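Local coordinates for protein sulfite dehydrogenase (Paracoccus pantotrophus, PDB 2XTS) that probably oxidises protein-bound sulfane sulfur at a molybdenum-molybdopterin centre, passing the electrons on to heme c, at residues G282-R296 / A319-W333. Numbering follows the deposited sequence.
Sequences GPLVISGLAWSGNGR and ALPKALTRFHLDIDW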
loop_
_atom_site.group_PDB
_atom_site.type_symbol
_atom_site.label_atom_id
_atom_site.label_comp_id
_atom_site.label_asym_id
_atom_site.label_seq_id
_atom_site.Cartn_x
_atom_site.Cartn_y
_atom_site.Cartn_z
ATOM N N GLY A 282 28.958 -9.379 13.079
ATOM C CA GLY A 282 28.857 -10.024 11.782
ATOM C C GLY A 282 27.976 -9.215 10.836
ATOM O O GLY A 282 27.770 -8.012 11.020
ATOM N N PRO A 283 27.428 -9.873 9.810
ATOM C CA PRO A 283 26.578 -9.192 8.829
ATOM C C PRO A 283 25.489 -8.322 9.452
ATOM O O PRO A 283 24.768 -8.750 10.354
ATOM C CB PRO A 283 25.947 -10.350 8.070
ATOM C CG PRO A 283 26.979 -11.428 8.156
ATOM C CD PRO A 283 27.588 -11.306 9.507
ATOM N N LEU A 284 25.365 -7.114 8.929
ATOM C CA LEU A 284 24.398 -6.130 9.403
ATOM C C LEU A 284 23.880 -5.372 8.209
ATOM O O LEU A 284 24.671 -4.857 7.409
ATOM C CB LEU A 284 25.081 -5.157 10.372
ATOM C CG LEU A 284 24.238 -4.059 11.006
ATOM C CD1 LEU A 284 23.204 -4.621 11.953
ATOM C CD2 LEU A 284 25.132 -3.074 11.713
ATOM N N VAL A 285 22.550 -5.279 8.103
ATOM C CA VAL A 285 21.916 -4.451 7.082
ATOM C C VAL A 285 21.703 -3.036 7.615
ATOM O O VAL A 285 21.096 -2.831 8.664
ATOM C CB VAL A 285 20.555 -5.043 6.666
ATOM C CG1 VAL A 285 19.817 -4.058 5.729
ATOM C CG2 VAL A 285 20.754 -6.447 6.022
ATOM N N ILE A 286 22.253 -2.058 6.910
ATOM C CA ILE A 286 21.893 -0.658 7.109
ATOM C C ILE A 286 20.835 -0.322 6.072
ATOM O O ILE A 286 21.063 -0.477 4.879
ATOM C CB ILE A 286 23.114 0.299 6.993
ATOM C CG1 ILE A 286 24.149 -0.095 8.073
ATOM C CG2 ILE A 286 22.648 1.747 7.051
ATOM C CD1 ILE A 286 25.404 0.714 8.047
ATOM N N SER A 287 19.661 0.098 6.541
ATOM C CA SER A 287 18.527 0.414 5.664
ATOM C C SER A 287 18.082 1.840 5.937
ATOM O O SER A 287 18.132 2.281 7.079
ATOM C CB SER A 287 17.365 -0.526 5.973
ATOM O OG SER A 287 16.273 -0.304 5.119
ATOM N N GLY A 288 17.629 2.542 4.901
ATOM C CA GLY A 288 17.029 3.827 5.155
ATOM C C GLY A 288 16.280 4.403 3.993
ATOM O O GLY A 288 16.127 3.785 2.937
ATOM N N LEU A 289 15.802 5.626 4.233
ATOM C CA LEU A 289 14.990 6.357 3.281
ATOM C C LEU A 289 15.666 7.673 2.870
ATOM O O LEU A 289 16.293 8.337 3.684
ATOM C CB LEU A 289 13.633 6.711 3.886
ATOM C CG LEU A 289 12.690 5.532 4.077
ATOM C CD1 LEU A 289 11.572 5.898 5.047
ATOM C CD2 LEU A 289 12.185 5.073 2.721
ATOM N N ALA A 290 15.538 8.019 1.598
ATOM C CA ALA A 290 16.007 9.307 1.075
ATOM C C ALA A 290 14.911 9.868 0.174
ATOM O O ALA A 290 14.154 9.096 -0.430
ATOM C CB ALA A 290 17.288 9.138 0.297
ATOM N N TRP A 291 14.835 11.189 0.062
ATOM C CA TRP A 291 13.795 11.820 -0.724
ATOM C C TRP A 291 14.171 13.280 -0.984
ATOM O O TRP A 291 14.967 13.851 -0.250
ATOM C CB TRP A 291 12.437 11.726 -0.020
ATOM C CG TRP A 291 12.347 12.385 1.323
ATOM C CD1 TRP A 291 11.835 13.617 1.568
ATOM C CD2 TRP A 291 12.743 11.861 2.605
ATOM N NE1 TRP A 291 11.878 13.904 2.891
ATOM C CE2 TRP A 291 12.444 12.854 3.557
ATOM C CE3 TRP A 291 13.331 10.669 3.038
ATOM C CZ2 TRP A 291 12.673 12.679 4.918
ATOM C CZ3 TRP A 291 13.561 10.501 4.384
ATOM C CH2 TRP A 291 13.233 11.503 5.310
ATOM N N SER A 292 13.589 13.884 -2.009
ATOM C CA SER A 292 13.807 15.276 -2.315
ATOM C C SER A 292 12.620 15.873 -3.036
ATOM O O SER A 292 12.131 15.286 -4.004
ATOM C CB SER A 292 15.012 15.446 -3.218
ATOM O OG SER A 292 15.193 16.813 -3.483
ATOM N N GLY A 293 12.213 17.074 -2.626
ATOM C CA GLY A 293 11.208 17.812 -3.339
ATOM C C GLY A 293 11.695 18.432 -4.622
ATOM O O GLY A 293 10.911 18.975 -5.368
ATOM N N ASN A 294 13.009 18.408 -4.841
ATOM C CA ASN A 294 13.608 18.990 -6.036
ATOM C C ASN A 294 13.898 17.978 -7.148
ATOM O O ASN A 294 14.502 18.335 -8.155
ATOM C CB ASN A 294 14.872 19.767 -5.646
ATOM C CG ASN A 294 14.560 21.063 -4.913
ATOM O OD1 ASN A 294 15.049 21.303 -3.796
ATOM N ND2 ASN A 294 13.731 21.872 -5.506
ATOM N N GLY A 295 13.403 16.752 -6.999
ATOM C CA GLY A 295 13.470 15.765 -8.058
ATOM C C GLY A 295 13.810 14.382 -7.566
ATOM O O GLY A 295 13.380 13.984 -6.471
ATOM N N ARG A 296 14.533 13.624 -8.389
ATOM C CA ARG A 296 14.952 12.290 -8.023
ATOM C C ARG A 296 16.197 12.309 -7.161
ATOM O O ARG A 296 17.091 13.130 -7.343
ATOM C CB ARG A 296 15.287 11.489 -9.270
ATOM C CG ARG A 296 14.116 11.289 -10.250
ATOM C CD ARG A 296 14.624 10.672 -11.563
ATOM N NE ARG A 296 13.580 10.560 -12.588
ATOM C CZ ARG A 296 12.841 9.474 -12.813
ATOM N NH1 ARG A 296 12.974 8.367 -12.073
ATOM N NH2 ARG A 296 11.933 9.501 -13.784
ATOM N N ALA A 319 14.259 5.294 -7.977
ATOM C CA ALA A 319 14.312 6.641 -7.429
ATOM C C ALA A 319 13.393 7.519 -8.245
ATOM O O ALA A 319 13.794 8.121 -9.244
ATOM C CB ALA A 319 15.747 7.178 -7.419
ATOM N N LEU A 320 12.116 7.529 -7.858
ATOM C CA LEU A 320 11.109 8.307 -8.568
ATOM C C LEU A 320 11.135 9.770 -8.136
ATOM O O LEU A 320 11.559 10.085 -7.019
ATOM C CB LEU A 320 9.707 7.724 -8.322
ATOM C CG LEU A 320 9.466 6.303 -8.839
ATOM C CD1 LEU A 320 8.051 5.798 -8.519
ATOM C CD2 LEU A 320 9.751 6.285 -10.330
ATOM N N PRO A 321 10.671 10.691 -9.002
ATOM C CA PRO A 321 10.756 12.093 -8.615
ATOM C C PRO A 321 9.872 12.421 -7.395
ATOM O O PRO A 321 8.699 12.038 -7.337
ATOM C CB PRO A 321 10.235 12.837 -9.833
ATOM C CG PRO A 321 10.134 11.848 -10.905
ATOM C CD PRO A 321 10.115 10.500 -10.346
ATOM N N LYS A 322 10.438 13.120 -6.425
ATOM C CA LYS A 322 9.668 13.648 -5.320
ATOM C C LYS A 322 8.933 12.528 -4.559
ATOM O O LYS A 322 7.792 12.694 -4.128
ATOM C CB LYS A 322 8.715 14.748 -5.805
ATOM C CG LYS A 322 9.446 15.775 -6.664
ATOM C CD LYS A 322 8.605 16.932 -7.126
ATOM C CE LYS A 322 9.459 17.796 -8.089
ATOM N NZ LYS A 322 8.952 19.141 -8.390
ATOM N N ALA A 323 9.639 11.418 -4.333
ATOM C CA ALA A 323 9.099 10.212 -3.704
ATOM C C ALA A 323 10.154 9.570 -2.831
ATOM O O ALA A 323 11.358 9.685 -3.059
ATOM C CB ALA A 323 8.625 9.235 -4.754
ATOM N N LEU A 324 9.692 8.878 -1.802
ATOM C CA LEU A 324 10.603 8.127 -0.961
ATOM C C LEU A 324 11.363 7.105 -1.770
ATOM O O LEU A 324 10.842 6.470 -2.688
ATOM C CB LEU A 324 9.892 7.419 0.195
ATOM C CG LEU A 324 9.319 8.267 1.325
ATOM C CD1 LEU A 324 8.740 7.348 2.407
ATOM C CD2 LEU A 324 10.374 9.139 1.917
ATOM N N THR A 325 12.620 6.936 -1.385
ATOM C CA THR A 325 13.581 6.071 -2.046
ATOM C C THR A 325 14.308 5.269 -0.976
ATOM O O THR A 325 14.806 5.835 -0.005
ATOM C CB THR A 325 14.554 6.949 -2.859
ATOM O OG1 THR A 325 13.791 7.812 -3.711
ATOM C CG2 THR A 325 15.535 6.124 -3.688
ATOM N N ARG A 326 14.370 3.956 -1.161
ATOM C CA ARG A 326 14.997 3.056 -0.204
ATOM C C ARG A 326 16.442 2.842 -0.561
ATOM O O ARG A 326 16.750 2.622 -1.714
ATOM C CB ARG A 326 14.263 1.727 -0.233
ATOM C CG ARG A 326 14.830 0.641 0.687
ATOM C CD ARG A 326 14.843 0.966 2.184
ATOM N NE ARG A 326 13.510 1.334 2.662
ATOM C CZ ARG A 326 13.212 1.657 3.913
ATOM N NH1 ARG A 326 14.144 1.684 4.856
ATOM N NH2 ARG A 326 11.978 2.020 4.221
ATOM N N PHE A 327 17.327 2.918 0.431
ATOM C CA PHE A 327 18.741 2.576 0.238
ATOM C C PHE A 327 19.203 1.545 1.235
ATOM O O PHE A 327 18.651 1.416 2.334
ATOM C CB PHE A 327 19.672 3.814 0.302
ATOM C CG PHE A 327 19.758 4.473 1.660
ATOM C CD1 PHE A 327 20.714 4.074 2.590
ATOM C CD2 PHE A 327 18.900 5.506 2.005
ATOM C CE1 PHE A 327 20.785 4.686 3.835
ATOM C CE2 PHE A 327 18.977 6.129 3.256
ATOM C CZ PHE A 327 19.909 5.723 4.163
ATOM N N HIS A 328 20.236 0.801 0.837
ATOM C CA HIS A 328 20.838 -0.221 1.679
ATOM C C HIS A 328 22.346 -0.198 1.572
ATOM O O HIS A 328 22.900 0.075 0.509
ATOM C CB HIS A 328 20.411 -1.627 1.289
ATOM C CG HIS A 328 18.960 -1.903 1.496
ATOM N ND1 HIS A 328 18.383 -2.137 2.726
ATOM C CD2 HIS A 328 17.964 -2.016 0.590
ATOM C CE1 HIS A 328 17.083 -2.340 2.565
ATOM N NE2 HIS A 328 16.806 -2.269 1.278
ATOM N N LEU A 329 22.992 -0.517 2.685
ATOM C CA LEU A 329 24.425 -0.800 2.708
ATOM C C LEU A 329 24.619 -1.966 3.650
ATOM O O LEU A 329 24.191 -1.924 4.802
ATOM C CB LEU A 329 25.263 0.403 3.173
ATOM C CG LEU A 329 26.793 0.224 3.161
ATOM C CD1 LEU A 329 27.324 0.298 1.733
ATOM C CD2 LEU A 329 27.535 1.209 4.042
ATOM N N ASP A 330 25.233 -3.035 3.138
ATOM C CA ASP A 330 25.517 -4.199 3.939
ATOM C C ASP A 330 26.926 -4.108 4.463
ATOM O O ASP A 330 27.856 -3.893 3.692
ATOM C CB ASP A 330 25.293 -5.438 3.093
ATOM C CG ASP A 330 23.849 -5.532 2.610
ATOM O OD1 ASP A 330 22.972 -5.636 3.493
ATOM O OD2 ASP A 330 23.596 -5.527 1.375
ATOM N N ILE A 331 27.079 -4.264 5.776
ATOM C CA ILE A 331 28.419 -4.261 6.395
ATOM C C ILE A 331 28.658 -5.502 7.247
ATOM O O ILE A 331 27.744 -6.279 7.523
ATOM C CB ILE A 331 28.674 -2.967 7.230
ATOM C CG1 ILE A 331 27.852 -2.959 8.531
ATOM C CG2 ILE A 331 28.407 -1.726 6.381
ATOM C CD1 ILE A 331 28.341 -1.931 9.571
ATOM N N ASP A 332 29.911 -5.668 7.671
ATOM C CA ASP A 332 30.283 -6.708 8.611
ATOM C C ASP A 332 30.665 -6.006 9.912
ATOM O O ASP A 332 31.756 -5.454 10.022
ATOM C CB ASP A 332 31.447 -7.512 8.014
ATOM C CG ASP A 332 31.842 -8.712 8.846
ATOM O OD1 ASP A 332 31.381 -8.853 9.993
ATOM O OD2 ASP A 332 32.646 -9.523 8.334
ATOM N N TRP A 333 29.770 -6.014 10.902
ATOM C CA TRP A 333 29.990 -5.258 12.142
ATOM C C TRP A 333 30.921 -6.018 13.088
ATOM O O TRP A 333 30.611 -7.138 13.509
ATOM C CB TRP A 333 28.653 -4.950 12.820
ATOM C CG TRP A 333 28.793 -4.057 14.034
ATOM C CD1 TRP A 333 29.566 -2.925 14.152
ATOM C CD2 TRP A 333 28.152 -4.231 15.296
ATOM N NE1 TRP A 333 29.425 -2.390 15.402
ATOM C CE2 TRP A 333 28.556 -3.160 16.127
ATOM C CE3 TRP A 333 27.262 -5.175 15.806
ATOM C CZ2 TRP A 333 28.118 -3.037 17.445
ATOM C CZ3 TRP A 333 26.818 -5.046 17.093
ATOM C CH2 TRP A 333 27.238 -3.979 17.906
HETATM O O HOH W 1 12.747 12.197 -4.295
HETATM O O HOH W 2 8.642 20.408 -6.026
#
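F327 lays its ring over G288, whose CA sits 3.8 Å from the ring centroid in a CH-pi contact. The CG of F327 stands between its own backbone N and carbonyl carbon (chi1 67°), which folds the ring back across the neighbouring strand, where any beta-carbon on G288 would clash with CZ. On the other face of the sheet, turns at chi2 and chi3 fold the R326 side chain back toward the partner strand, where NH1 donates to S287 OG at 2.9 Å in a bent bond (130° at the hydrogen), OG lying 31° out of the guanidinium plane, while L289 CD2 lies 3.4 Å from NH2. E62 also holds the serine hydroxyl, and the carbonyl of G63 takes R326 NE. A leucine in place of R326 would probably leave S287 OG without the NH1 donor, the G63 carbonyl without NE and L289 without its flat cover. Next along, L324 CD2 presses on W291 CE3 at 3.5 Å. The loop ends are looser on their outer side, where R296 and P321 are exposed: P321 CD lies over one face of the R296 guanidinium, whose NH1 reaches A319 O (3.0 Å), and a water links K322 NZ to G293 O. Paired backbone bonds from G282–W333 to A290–T325 make these neighbouring antiparallel strands of the immunoglobulin-like (E-set) fold of the dimerisation domain in the sulfite oxidase family.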